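Local coordinates for protein 6-phosphogluconolactonase (Leishmania braziliensis, PDB 3CSS) that probably hydrolyses 6-phospho-D-glucono-1,5-lactone to 6-phospho-D-gluconate, the second step of the oxidative pentose phosphate pathway, at residues V40-G45 with D157-G162; D75-S80 with M195-W200; L161-D166 with V215-A220; S171-S176 with V199-L204. One frame throughout, in Å; residues are numbered along the deposited sequence.

Contact 1: residues V40-G45 with D157-G162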
loop_
_atom_site.group_PDB
_atom_site.type_symbol
_atom_site.label_atom_id
_atom_site.label_comp_id
_atom_site.label_asym_id
_atom_site.label_seq_id
_atom_site.Cartn_x
_atom_site.Cartn_y
_atom_site.Cartn_z
ATOM N N VAL A 40 3.206 -1.518 -12.680
ATOM C CA VAL A 40 2.729 -0.488 -11.764
ATOM C C VAL A 40 2.879 -1.027 -10.341
ATOM O O VAL A 40 2.291 -2.055 -10.014
ATOM C CB VAL A 40 1.246 -0.099 -12.040
ATOM C CG1 VAL A 40 0.844 1.037 -11.148
ATOM C CG2 VAL A 40 1.048 0.283 -13.490
ATOM N N LEU A 41 3.664 -0.328 -9.518
ATOM C CA LEU A 41 3.962 -0.739 -8.133
ATOM C C LEU A 41 3.435 0.328 -7.178
ATOM O O LEU A 41 3.826 1.485 -7.295
ATOM C CB LEU A 41 5.482 -0.913 -7.949
ATOM C CG LEU A 41 6.036 -1.296 -6.559
ATOM C CD1 LEU A 41 5.450 -2.607 -6.088
ATOM C CD2 LEU A 41 7.590 -1.330 -6.560
ATOM N N ALA A 42 2.576 -0.067 -6.237
ATOM C CA ALA A 42 2.127 0.827 -5.179
ATOM C C ALA A 42 2.956 0.560 -3.933
ATOM O O ALA A 42 2.932 -0.555 -3.357
ATOM C CB ALA A 42 0.641 0.622 -4.872
ATOM N N LEU A 43 3.676 1.587 -3.518
ATOM C CA LEU A 43 4.566 1.529 -2.379
ATOM C C LEU A 43 3.815 1.636 -1.090
ATOM O O LEU A 43 2.822 2.383 -0.995
ATOM C CB LEU A 43 5.557 2.691 -2.457
ATOM C CG LEU A 43 6.469 2.708 -3.667
ATOM C CD1 LEU A 43 7.294 3.970 -3.631
ATOM C CD2 LEU A 43 7.325 1.442 -3.735
ATOM N N SER A 44 4.243 0.851 -0.096
ATOM C CA SER A 44 3.769 1.000 1.276
ATOM C C SER A 44 4.700 1.890 2.080
ATOM O O SER A 44 5.807 2.214 1.670
ATOM C CB SER A 44 3.642 -0.347 1.963
ATOM O OG SER A 44 4.887 -1.000 1.886
ATOM N N GLY A 45 4.228 2.286 3.246
ATOM C CA GLY A 45 4.958 3.196 4.071
ATOM C C GLY A 45 5.240 2.637 5.437
ATOM O O GLY A 45 5.379 1.425 5.629
ATOM N N ASP A 157 -0.254 -3.563 -10.786
ATOM C CA ASP A 157 0.379 -4.892 -10.883
ATOM C C ASP A 157 0.760 -5.479 -9.514
ATOM O O ASP A 157 0.472 -6.650 -9.214
ATOM C CB ASP A 157 1.611 -4.858 -11.794
ATOM C CG ASP A 157 1.247 -4.598 -13.238
ATOM O OD1 ASP A 157 0.741 -5.544 -13.880
ATOM O OD2 ASP A 157 1.411 -3.454 -13.696
ATOM N N ILE A 158 1.390 -4.660 -8.687
ATOM C CA ILE A 158 1.804 -5.071 -7.348
ATOM C C ILE A 158 1.490 -3.976 -6.348
ATOM O O ILE A 158 1.977 -2.853 -6.484
ATOM C CB ILE A 158 3.328 -5.369 -7.268
ATOM C CG1 ILE A 158 3.707 -6.469 -8.252
ATOM C CG2 ILE A 158 3.739 -5.710 -5.796
ATOM C CD1 ILE A 158 5.193 -6.668 -8.393
ATOM N N VAL A 159 0.668 -4.318 -5.356
ATOM C CA VAL A 159 0.410 -3.461 -4.201
ATOM C C VAL A 159 1.174 -4.013 -3.005
ATOM O O VAL A 159 0.908 -5.129 -2.545
ATOM C CB VAL A 159 -1.108 -3.321 -3.855
ATOM C CG1 VAL A 159 -1.288 -2.412 -2.616
ATOM C CG2 VAL A 159 -1.926 -2.811 -5.064
ATOM N N LEU A 160 2.114 -3.228 -2.494
ATOM C CA LEU A 160 2.790 -3.565 -1.276
ATOM C C LEU A 160 1.956 -3.022 -0.118
ATOM O O LEU A 160 1.450 -1.893 -0.206
ATOM C CB LEU A 160 4.169 -2.925 -1.236
ATOM C CG LEU A 160 5.158 -3.374 -2.303
ATOM C CD1 LEU A 160 6.436 -2.532 -2.159
ATOM C CD2 LEU A 160 5.454 -4.853 -2.119
ATOM N N LEU A 161 1.849 -3.799 0.963
ATOM C CA LEU A 161 1.058 -3.421 2.124
ATOM C C LEU A 161 1.764 -3.824 3.406
ATOM O O LEU A 161 2.653 -4.665 3.404
ATOM C CB LEU A 161 -0.328 -4.100 2.088
ATOM C CG LEU A 161 -1.310 -3.726 0.984
ATOM C CD1 LEU A 161 -2.512 -4.653 1.139
ATOM C CD2 LEU A 161 -1.714 -2.257 1.073
ATOM N N GLY A 162 1.372 -3.178 4.497
ATOM C CA GLY A 162 1.679 -3.640 5.821
ATOM C C GLY A 162 0.436 -3.846 6.644
ATOM O O GLY A 162 -0.670 -3.539 6.196
HETATM O O HOH W 1 0.612 0.451 -1.045
HETATM O O HOH W 2 4.975 -3.017 3.753
#
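Val40 and Asp157 open a parallel strand pairing in which a carboxylate extends the backbone ladder by one rung. From Asp157 CB, which lies 3.4 Å from Val40 O, the chain turns beside its own backbone N (chi1 -67°) and carries CG toward the Val40 amide. OD2 ends the path: it takes the Val40 N-H at 2.8 Å from Val40 N, through an almost straight bond (178°), on the anti side of the carboxylate and 16° out of its plane. Val40 O in turn receives Ile158 N and, weakly, Asp157 N.

The regular rungs follow, with Ala42 N on Ile158 O at 2.9 Å and Leu160 N on Ala42 O at 2.9 Å; the strand segments run nearly parallel. On the face bearing Leu41 and Ile158, Leu41 CD1 rests against Ile158 CG2 at 3.6 Å and reaches Leu160 CG at 3.9 Å. Beyond the last rung, Ser44 CB sits 3.4 Å from Leu160 O, and a water links Ser44 OG to Leu161 O, its bond to the latter weak.

Leu160 also packs on Leu52 and Tyr53 of helix 50-59. Strand 69-77 borders 39-43 on its other edge through Leu41 and Leu43, and 214-219 borders 158-162, so the pairing is flanked by strands on both sides and lies in the buried interior of the mixed sheet.

Contact 2: residues D75-S80 with M195-W200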
loop_
_atom_site.group_PDB
_atom_site.type_symbol
_atom_site.label_atom_id
_atom_site.label_comp_id
_atom_site.label_asym_id
_atom_site.label_seq_id
_atom_site.Cartn_x
_atom_site.Cartn_y
_atom_site.Cartn_z
ATOM N N ASP A 75 -0.615 4.774 0.100
ATOM C CA ASP A 75 -1.214 5.676 1.053
ATOM C C ASP A 75 -0.181 6.685 1.477
ATOM O O ASP A 75 1.024 6.488 1.276
ATOM C CB ASP A 75 -1.798 4.948 2.265
ATOM C CG ASP A 75 -0.735 4.425 3.233
ATOM O OD1 ASP A 75 0.039 3.505 2.864
ATOM O OD2 ASP A 75 -0.719 4.892 4.394
ATOM N N GLU A 76 -0.651 7.776 2.054
ATOM C CA GLU A 76 0.267 8.843 2.442
ATOM C C GLU A 76 -0.262 9.653 3.604
ATOM O O GLU A 76 -1.462 9.903 3.728
ATOM C CB GLU A 76 0.608 9.726 1.233
ATOM C CG GLU A 76 1.539 10.911 1.508
ATOM C CD GLU A 76 2.925 10.502 2.016
ATOM O OE1 GLU A 76 3.005 9.821 3.061
ATOM O OE2 GLU A 76 3.939 10.915 1.391
ATOM N N ARG A 77 0.669 10.048 4.456
ATOM C CA ARG A 77 0.417 11.010 5.513
ATOM C C ARG A 77 0.419 12.411 4.918
ATOM O O ARG A 77 1.380 12.788 4.225
ATOM C CB ARG A 77 1.523 10.901 6.567
ATOM C CG ARG A 77 1.567 9.592 7.317
ATOM C CD ARG A 77 2.374 8.508 6.593
ATOM N NE ARG A 77 2.482 7.271 7.370
ATOM C CZ ARG A 77 3.441 6.977 8.242
ATOM N NH1 ARG A 77 4.409 7.834 8.513
ATOM N NH2 ARG A 77 3.418 5.796 8.879
ATOM N N LEU A 78 -0.604 13.214 5.214
ATOM C CA LEU A 78 -0.721 14.549 4.607
ATOM C C LEU A 78 0.158 15.560 5.330
ATOM O O LEU A 78 -0.312 16.492 6.007
ATOM C CB LEU A 78 -2.176 14.991 4.526
ATOM C CG LEU A 78 -3.024 14.049 3.660
ATOM C CD1 LEU A 78 -4.471 14.511 3.599
ATOM C CD2 LEU A 78 -2.426 13.895 2.255
ATOM N N LEU A 79 1.457 15.322 5.177
ATOM C CA LEU A 79 2.522 16.194 5.640
ATOM C C LEU A 79 3.315 16.633 4.397
ATOM O O LEU A 79 3.123 16.095 3.309
ATOM C CB LEU A 79 3.413 15.420 6.623
ATOM C CG LEU A 79 2.712 14.849 7.866
ATOM C CD1 LEU A 79 3.488 13.686 8.462
ATOM C CD2 LEU A 79 2.462 15.930 8.918
ATOM N N SER A 80 4.196 17.614 4.547
ATOM C CA SER A 80 5.046 18.034 3.429
ATOM C C SER A 80 5.905 16.855 2.928
ATOM O O SER A 80 6.204 15.930 3.687
ATOM C CB SER A 80 5.913 19.255 3.811
ATOM O OG SER A 80 7.024 18.894 4.620
ATOM N N MET A 195 -2.584 4.383 16.661
ATOM C CA MET A 195 -1.711 4.552 15.503
ATOM C C MET A 195 -1.243 5.984 15.302
ATOM O O MET A 195 -2.001 6.946 15.543
ATOM C CB MET A 195 -2.425 4.057 14.259
ATOM C CG MET A 195 -2.772 2.570 14.328
ATOM S SD MET A 195 -1.326 1.508 14.016
ATOM C CE MET A 195 -0.942 0.883 15.640
ATOM N N SER A 196 0.003 6.101 14.838
ATOM C CA SER A 196 0.666 7.389 14.614
ATOM C C SER A 196 1.387 7.377 13.264
ATOM O O SER A 196 1.685 6.310 12.723
ATOM C CB SER A 196 1.672 7.636 15.726
ATOM O OG SER A 196 0.985 7.921 16.916
ATOM N N PRO A 197 1.686 8.563 12.701
ATOM C CA PRO A 197 1.445 9.917 13.176
ATOM C C PRO A 197 -0.026 10.334 13.117
ATOM O O PRO A 197 -0.772 9.837 12.267
ATOM C CB PRO A 197 2.298 10.783 12.229
ATOM C CG PRO A 197 2.517 9.984 11.043
ATOM C CD PRO A 197 2.473 8.549 11.457
ATOM N N LYS A 198 -0.413 11.244 14.015
ATOM C CA LYS A 198 -1.776 11.749 14.105
ATOM C C LYS A 198 -1.996 12.837 13.050
ATOM O O LYS A 198 -1.976 14.035 13.347
ATOM C CB LYS A 198 -2.055 12.323 15.502
ATOM C CG LYS A 198 -1.918 11.324 16.646
ATOM C CD LYS A 198 -2.850 10.149 16.470
ATOM C CE LYS A 198 -2.820 9.198 17.649
ATOM N NZ LYS A 198 -3.713 8.031 17.390
ATOM N N VAL A 199 -2.195 12.409 11.812
ATOM C CA VAL A 199 -2.381 13.305 10.685
ATOM C C VAL A 199 -3.314 12.619 9.708
ATOM O O VAL A 199 -3.275 11.378 9.568
ATOM C CB VAL A 199 -1.027 13.637 9.965
ATOM C CG1 VAL A 199 -0.342 12.384 9.451
ATOM C CG2 VAL A 199 -1.226 14.685 8.821
ATOM N N TRP A 200 -4.152 13.412 9.040
ATOM C CA TRP A 200 -5.040 12.891 8.004
ATOM C C TRP A 200 -4.253 12.186 6.911
ATOM O O TRP A 200 -3.063 12.488 6.670
ATOM C CB TRP A 200 -5.959 13.985 7.413
ATOM C CG TRP A 200 -7.180 14.185 8.236
ATOM C CD1 TRP A 200 -7.325 15.020 9.303
ATOM C CD2 TRP A 200 -8.434 13.508 8.082
ATOM N NE1 TRP A 200 -8.588 14.906 9.821
ATOM C CE2 TRP A 200 -9.286 13.972 9.099
ATOM C CE3 TRP A 200 -8.919 12.554 7.177
ATOM C CZ2 TRP A 200 -10.589 13.503 9.251
ATOM C CZ3 TRP A 200 -10.207 12.089 7.329
ATOM C CH2 TRP A 200 -11.033 12.573 8.348
#
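Pro197 CD sits over one face of the Arg77 guanidinium, 3.5 Å above its plane and offset toward the rim, and is 3.6 Å from Arg77 NH1; the two side chains cross at about a right angle. A bend at chi2 (86°) folds the arginine so that its aliphatic part takes part as well, with Arg77 CG 3.9 Å from Pro197 CG, a ring atom of a proline that follows a cis peptide bond. The overlap is one of packing; Arg77 NH1 donates to Gln85 O.

Val199 points into the other segment and divides its two methyls between three residues. CG1 approaches Arg77 CB at 3.7 Å, while CG2, anti to the Val199 backbone N, lies 3.5 Å from Leu78 O and 3.9 Å from Leu79 CD2. The side chains of Arg77 and Val199 likewise cross at about a right angle.

One backbone bond joins the segments directly: Leu78 N donates to Trp200 O at 2.9 Å, with an N-H...O angle of 162°. The bond lies one residue past the end of strand 69-77, where Leu78 forms the centre of an inverse gamma turn. Leu78 CD1 also meets Trp200 CB at 4.1 Å.

The bond continues the antiparallel pairing of strands 69-77 and 201-204, in which Glu76 pairs with Val202, out into the loop that precedes 201-204. Helix 123-140 lies against this end of the sheet, its Ala126 touching both Leu78 and Trp200.

Contact 3: residues L161-D166 with V215-A220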
loop_
_atom_site.group_PDB
_atom_site.type_symbol
_atom_site.label_atom_id
_atom_site.label_comp_id
_atom_site.label_asym_id
_atom_site.label_seq_id
_atom_site.Cartn_x
_atom_site.Cartn_y
_atom_site.Cartn_z
ATOM N N LEU A 161 1.849 -3.799 0.963
ATOM C CA LEU A 161 1.058 -3.421 2.124
ATOM C C LEU A 161 1.764 -3.824 3.406
ATOM O O LEU A 161 2.653 -4.665 3.404
ATOM C CB LEU A 161 -0.328 -4.100 2.088
ATOM C CG LEU A 161 -1.310 -3.726 0.984
ATOM C CD1 LEU A 161 -2.512 -4.653 1.139
ATOM C CD2 LEU A 161 -1.714 -2.257 1.073
ATOM N N GLY A 162 1.372 -3.178 4.497
ATOM C CA GLY A 162 1.679 -3.640 5.821
ATOM C C GLY A 162 0.436 -3.846 6.644
ATOM O O GLY A 162 -0.670 -3.539 6.196
ATOM N N PHE A 163 0.623 -4.323 7.864
ATOM C CA PHE A 163 -0.461 -4.416 8.839
ATOM C C PHE A 163 -0.086 -3.588 10.050
ATOM O O PHE A 163 1.048 -3.672 10.531
ATOM C CB PHE A 163 -0.663 -5.851 9.335
ATOM C CG PHE A 163 -1.335 -6.796 8.361
ATOM C CD1 PHE A 163 -2.287 -6.371 7.434
ATOM C CD2 PHE A 163 -1.052 -8.136 8.435
ATOM C CE1 PHE A 163 -2.904 -7.314 6.601
ATOM C CE2 PHE A 163 -1.656 -9.060 7.629
ATOM C CZ PHE A 163 -2.592 -8.653 6.723
ATOM N N GLY A 164 -1.045 -2.836 10.561
ATOM C CA GLY A 164 -0.930 -2.271 11.894
ATOM C C GLY A 164 -1.433 -3.223 12.948
ATOM O O GLY A 164 -2.244 -4.121 12.676
ATOM N N SER A 165 -0.997 -2.984 14.184
ATOM C CA SER A 165 -1.519 -3.746 15.328
ATOM C C SER A 165 -3.028 -3.530 15.565
ATOM O O SER A 165 -3.651 -4.309 16.274
ATOM C CB SER A 165 -0.752 -3.421 16.593
ATOM O OG SER A 165 -0.982 -2.073 16.969
ATOM N N ASP A 166 -3.581 -2.476 14.975
ATOM C CA ASP A 166 -5.013 -2.199 14.989
ATOM C C ASP A 166 -5.795 -2.943 13.897
ATOM O O ASP A 166 -7.021 -2.783 13.791
ATOM C CB ASP A 166 -5.246 -0.698 14.883
ATOM C CG ASP A 166 -4.907 -0.141 13.512
ATOM O OD1 ASP A 166 -4.109 -0.773 12.794
ATOM O OD2 ASP A 166 -5.456 0.928 13.132
ATOM N N VAL A 215 -0.911 -8.700 -4.536
ATOM C CA VAL A 215 -0.861 -7.940 -3.287
ATOM C C VAL A 215 0.155 -8.647 -2.394
ATOM O O VAL A 215 0.103 -9.855 -2.235
ATOM C CB VAL A 215 -2.246 -7.886 -2.600
ATOM C CG1 VAL A 215 -2.160 -7.184 -1.266
ATOM C CG2 VAL A 215 -3.284 -7.209 -3.517
ATOM N N VAL A 216 1.091 -7.884 -1.844
ATOM C CA VAL A 216 2.158 -8.446 -1.004
ATOM C C VAL A 216 2.182 -7.668 0.320
ATOM O O VAL A 216 2.472 -6.473 0.356
ATOM C CB VAL A 216 3.540 -8.362 -1.685
ATOM C CG1 VAL A 216 4.662 -8.943 -0.747
ATOM C CG2 VAL A 216 3.504 -9.048 -3.067
ATOM N N VAL A 217 1.868 -8.371 1.400
ATOM C CA VAL A 217 1.862 -7.787 2.735
ATOM C C VAL A 217 3.150 -8.183 3.431
ATOM O O VAL A 217 3.526 -9.367 3.435
ATOM C CB VAL A 217 0.673 -8.335 3.585
ATOM C CG1 VAL A 217 0.640 -7.650 4.971
ATOM C CG2 VAL A 217 -0.698 -8.221 2.838
ATOM N N LEU A 218 3.823 -7.204 4.028
ATOM C CA LEU A 218 4.975 -7.434 4.908
ATOM C C LEU A 218 4.579 -7.026 6.311
ATOM O O LEU A 218 4.237 -5.850 6.529
ATOM C CB LEU A 218 6.164 -6.569 4.473
ATOM C CG LEU A 218 6.895 -6.888 3.152
ATOM C CD1 LEU A 218 6.130 -6.428 1.991
ATOM C CD2 LEU A 218 8.261 -6.193 3.154
ATOM N N ALA A 219 4.642 -7.958 7.270
ATOM C CA ALA A 219 4.238 -7.674 8.666
ATOM C C ALA A 219 5.081 -8.455 9.655
ATOM O O ALA A 219 5.314 -9.651 9.498
ATOM C CB ALA A 219 2.725 -7.997 8.884
ATOM N N ALA A 220 5.537 -7.757 10.684
ATOM C CA ALA A 220 6.375 -8.340 11.717
ATOM C C ALA A 220 5.890 -7.874 13.092
ATOM O O ALA A 220 5.516 -6.710 13.263
ATOM C CB ALA A 220 7.818 -7.940 11.488
HETATM O O HOH W 3 3.514 -4.145 8.552
#
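This is a parallel pairing of adjacent inner strands, 158-162 and 214-219, followed by an aromatic packing contact where the first chain leaves the sheet. Leu161 and Val217 are in register, their CA atoms 4.5 Å apart. Leu161 N donates to Val216 O at 2.8 Å, and Leu161 O accepts from Leu218 N at 2.9 Å, so both backbone polar atoms of Leu161 are used on this edge. Each donor is tilted by more than 20° from the plane of the carbonyl it meets.

Regular pairing then gives way to a water. It accepts from Phe163 N and donates to Leu218 O at 2.7 Å from that oxygen, bridging the two chains where Phe163 N and Leu218 O, 4.1 Å apart, make no direct bond.

The Phe163 ring lies across the end of the pairing and takes a CH-pi contact from Val217 CG1. That methyl, placed anti to its backbone N (chi1 -177°), is 3.7 Å from the ring centroid and only 6° off the ring normal, hence centred over one face. Ala219 CB comes to 3.8 Å from Phe163 CD2, obliquely. Further back, Leu161 CD1 meets Val215 CG1 at 3.5 Å, on the face of the sheet that also carries Val217.

Phe163 is packed in addition by Val227, Val228 and Val231 of helix 225-232. Parallel strands side by side, with a loop leaving the carboxyl end of one and helices packed on the sheet, are typical of the Rossmann-like alpha/beta fold of the glucosamine-6-phosphate isomerase/6-phosphogluconolactonase family.

Contact 4: residues S171-S176 with V199-L204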
loop_
_atom_site.group_PDB
_atom_site.type_symbol
_atom_site.label_atom_id
_atom_site.label_comp_id
_atom_site.label_asym_id
_atom_site.label_seq_id
_atom_site.Cartn_x
_atom_site.Cartn_y
_atom_site.Cartn_z
ATOM N N SER A 171 -3.891 3.142 4.445
ATOM C CA SER A 171 -4.507 4.006 5.499
ATOM C C SER A 171 -6.017 3.744 5.576
ATOM O O SER A 171 -6.835 4.662 5.745
ATOM C CB SER A 171 -4.170 5.488 5.317
ATOM O OG SER A 171 -2.839 5.744 5.748
ATOM N N ILE A 172 -6.361 2.454 5.472
ATOM C CA ILE A 172 -7.736 2.002 5.604
ATOM C C ILE A 172 -7.895 1.600 7.080
ATOM O O ILE A 172 -7.616 0.441 7.463
ATOM C CB ILE A 172 -8.043 0.820 4.637
ATOM C CG1 ILE A 172 -7.829 1.275 3.179
ATOM C CG2 ILE A 172 -9.489 0.341 4.857
ATOM C CD1 ILE A 172 -7.731 0.146 2.135
ATOM N N PHE A 173 -8.240 2.591 7.906
ATOM C CA PHE A 173 -8.324 2.426 9.363
ATOM C C PHE A 173 -9.716 1.990 9.803
ATOM O O PHE A 173 -10.706 2.335 9.159
ATOM C CB PHE A 173 -7.948 3.726 10.093
ATOM C CG PHE A 173 -6.473 4.036 10.057
ATOM C CD1 PHE A 173 -5.585 3.416 10.933
ATOM C CD2 PHE A 173 -5.964 4.929 9.135
ATOM C CE1 PHE A 173 -4.237 3.695 10.897
ATOM C CE2 PHE A 173 -4.616 5.205 9.089
ATOM C CZ PHE A 173 -3.749 4.583 9.962
ATOM N N PRO A 174 -9.793 1.276 10.942
ATOM C CA PRO A 174 -11.104 1.007 11.541
ATOM C C PRO A 174 -11.894 2.294 11.759
ATOM O O PRO A 174 -11.330 3.309 12.175
ATOM C CB PRO A 174 -10.762 0.353 12.892
ATOM C CG PRO A 174 -9.372 -0.052 12.829
ATOM C CD PRO A 174 -8.687 0.721 11.733
ATOM N N ASP A 175 -13.178 2.247 11.426
ATOM C CA ASP A 175 -14.121 3.350 11.633
ATOM C C ASP A 175 -13.686 4.686 10.988
ATOM O O ASP A 175 -14.004 5.784 11.492
ATOM C CB ASP A 175 -14.435 3.484 13.134
ATOM C CG ASP A 175 -14.916 2.172 13.746
ATOM O OD1 ASP A 175 -15.993 1.681 13.367
ATOM O OD2 ASP A 175 -14.183 1.588 14.587
ATOM N N SER A 176 -12.964 4.582 9.860
ATOM C CA SER A 176 -12.677 5.709 8.974
ATOM C C SER A 176 -13.597 5.680 7.748
ATOM O O SER A 176 -14.208 4.651 7.435
ATOM C CB SER A 176 -11.220 5.659 8.496
ATOM O OG SER A 176 -10.993 4.571 7.596
ATOM N N VAL A 199 -2.195 12.409 11.812
ATOM C CA VAL A 199 -2.381 13.305 10.685
ATOM C C VAL A 199 -3.314 12.619 9.708
ATOM O O VAL A 199 -3.275 11.378 9.568
ATOM C CB VAL A 199 -1.027 13.637 9.965
ATOM C CG1 VAL A 199 -0.342 12.384 9.451
ATOM C CG2 VAL A 199 -1.226 14.685 8.821
ATOM N N TRP A 200 -4.152 13.412 9.040
ATOM C CA TRP A 200 -5.040 12.891 8.004
ATOM C C TRP A 200 -4.253 12.186 6.911
ATOM O O TRP A 200 -3.063 12.488 6.670
ATOM C CB TRP A 200 -5.959 13.985 7.413
ATOM C CG TRP A 200 -7.180 14.185 8.236
ATOM C CD1 TRP A 200 -7.325 15.020 9.303
ATOM C CD2 TRP A 200 -8.434 13.508 8.082
ATOM N NE1 TRP A 200 -8.588 14.906 9.821
ATOM C CE2 TRP A 200 -9.286 13.972 9.099
ATOM C CE3 TRP A 200 -8.919 12.554 7.177
ATOM C CZ2 TRP A 200 -10.589 13.503 9.251
ATOM C CZ3 TRP A 200 -10.207 12.089 7.329
ATOM C CH2 TRP A 200 -11.033 12.573 8.348
ATOM N N ARG A 201 -4.931 11.223 6.291
ATOM C CA ARG A 201 -4.365 10.359 5.265
ATOM C C ARG A 201 -5.182 10.356 3.979
ATOM O O ARG A 201 -6.401 10.588 3.975
ATOM C CB ARG A 201 -4.272 8.884 5.749
ATOM C CG ARG A 201 -3.795 8.685 7.181
ATOM C CD ARG A 201 -2.368 9.139 7.370
ATOM N NE ARG A 201 -1.861 8.890 8.721
ATOM C CZ ARG A 201 -1.320 7.740 9.118
ATOM N NH1 ARG A 201 -1.194 6.723 8.287
ATOM N NH2 ARG A 201 -0.893 7.609 10.368
ATOM N N VAL A 202 -4.496 10.043 2.887
ATOM C CA VAL A 202 -5.154 9.534 1.703
ATOM C C VAL A 202 -4.689 8.097 1.499
ATOM O O VAL A 202 -3.573 7.721 1.907
ATOM C CB VAL A 202 -4.894 10.387 0.451
ATOM C CG1 VAL A 202 -5.505 11.778 0.636
ATOM C CG2 VAL A 202 -3.437 10.500 0.166
ATOM N N THR A 203 -5.563 7.301 0.895
ATOM C CA THR A 203 -5.289 5.886 0.676
ATOM C C THR A 203 -5.955 5.395 -0.606
ATOM O O THR A 203 -7.042 5.837 -0.949
ATOM C CB THR A 203 -5.775 5.023 1.895
ATOM O OG1 THR A 203 -5.337 3.670 1.729
ATOM C CG2 THR A 203 -7.292 5.093 2.085
ATOM N N LEU A 204 -5.286 4.488 -1.307
ATOM C CA LEU A 204 -5.974 3.650 -2.262
ATOM C C LEU A 204 -7.130 2.971 -1.528
ATOM O O LEU A 204 -7.013 2.614 -0.343
ATOM C CB LEU A 204 -5.026 2.628 -2.876
ATOM C CG LEU A 204 -3.887 3.164 -3.746
ATOM C CD1 LEU A 204 -3.025 2.023 -4.288
ATOM C CD2 LEU A 204 -4.415 4.098 -4.867
#
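Ser171 meets strand 201-204 at two polar points, one through its backbone and one through its hydroxyl. Its N donates to Thr203 OG1 at 3.1 Å. The same Thr203 hydroxyl donates to Leu204 O at 2.9 Å from OG1, so this buried group both accepts and donates. The Thr203 torsion, which sets OG1 anti to the backbone N (chi1 -173°), leaves CG2 3.7 Å from Ser171 O, an oxygen hydrogen-bonded to Ser189 OG of strand 186-189.

Ser171 OG accepts from Arg201 NH1 at 3.2 Å, a bond 21° out of the guanidinium plane, and is also hydrogen-bonded to Asp75 OD2. The arginine's other nitrogens turn to the loop before the strand: NE donates to Val199 O at 3.0 Å, near the guanidinium plane, and NH2 to Pro197 O. Donors at three nitrogens thus fix how the guanidinium is turned. Phe173 closes over one of its faces, edge on: Phe173 CZ is 3.7 Å from Arg201 NH1, and the two planes stand 87° apart. Beyond it, Phe173 O accepts from both Ser176 N and Ser176 OG across a type II turn.

Ile172 CD1 reaches Leu204 O at 3.6 Å. Strand 201-204 runs between 69-77 and the outermost strand 186-189, and residues 171-173 lie against it; Val202 and Leu204 pack against helix 123-140.

In the fold
All four contacts draw on one mixed sheet. Contacts 1 and 3 share Leu161 and Gly162, their centres about 11 Å apart, so strand 158-162 is paired along both edges; Val159 O and Val216 N, 2.8 Å apart, probably add a further bond. Contacts 2 and 4 share Val199 and Trp200, with centres about 9 Å apart, and Glu76 N lies 2.9 Å from Val202 O, a probable hydrogen bond. Strand 69-77, part of contact 2, lies between strand 39-43 of contact 1 and strand 201-204 of contact 4, yet Ala42 CB still packs on Leu204 CD1 at 4.0 Å. The loop after strand 158-162 ties contact 3 to contacts 2 and 4, since Asp166 touches Met195, Phe173 and Pro174.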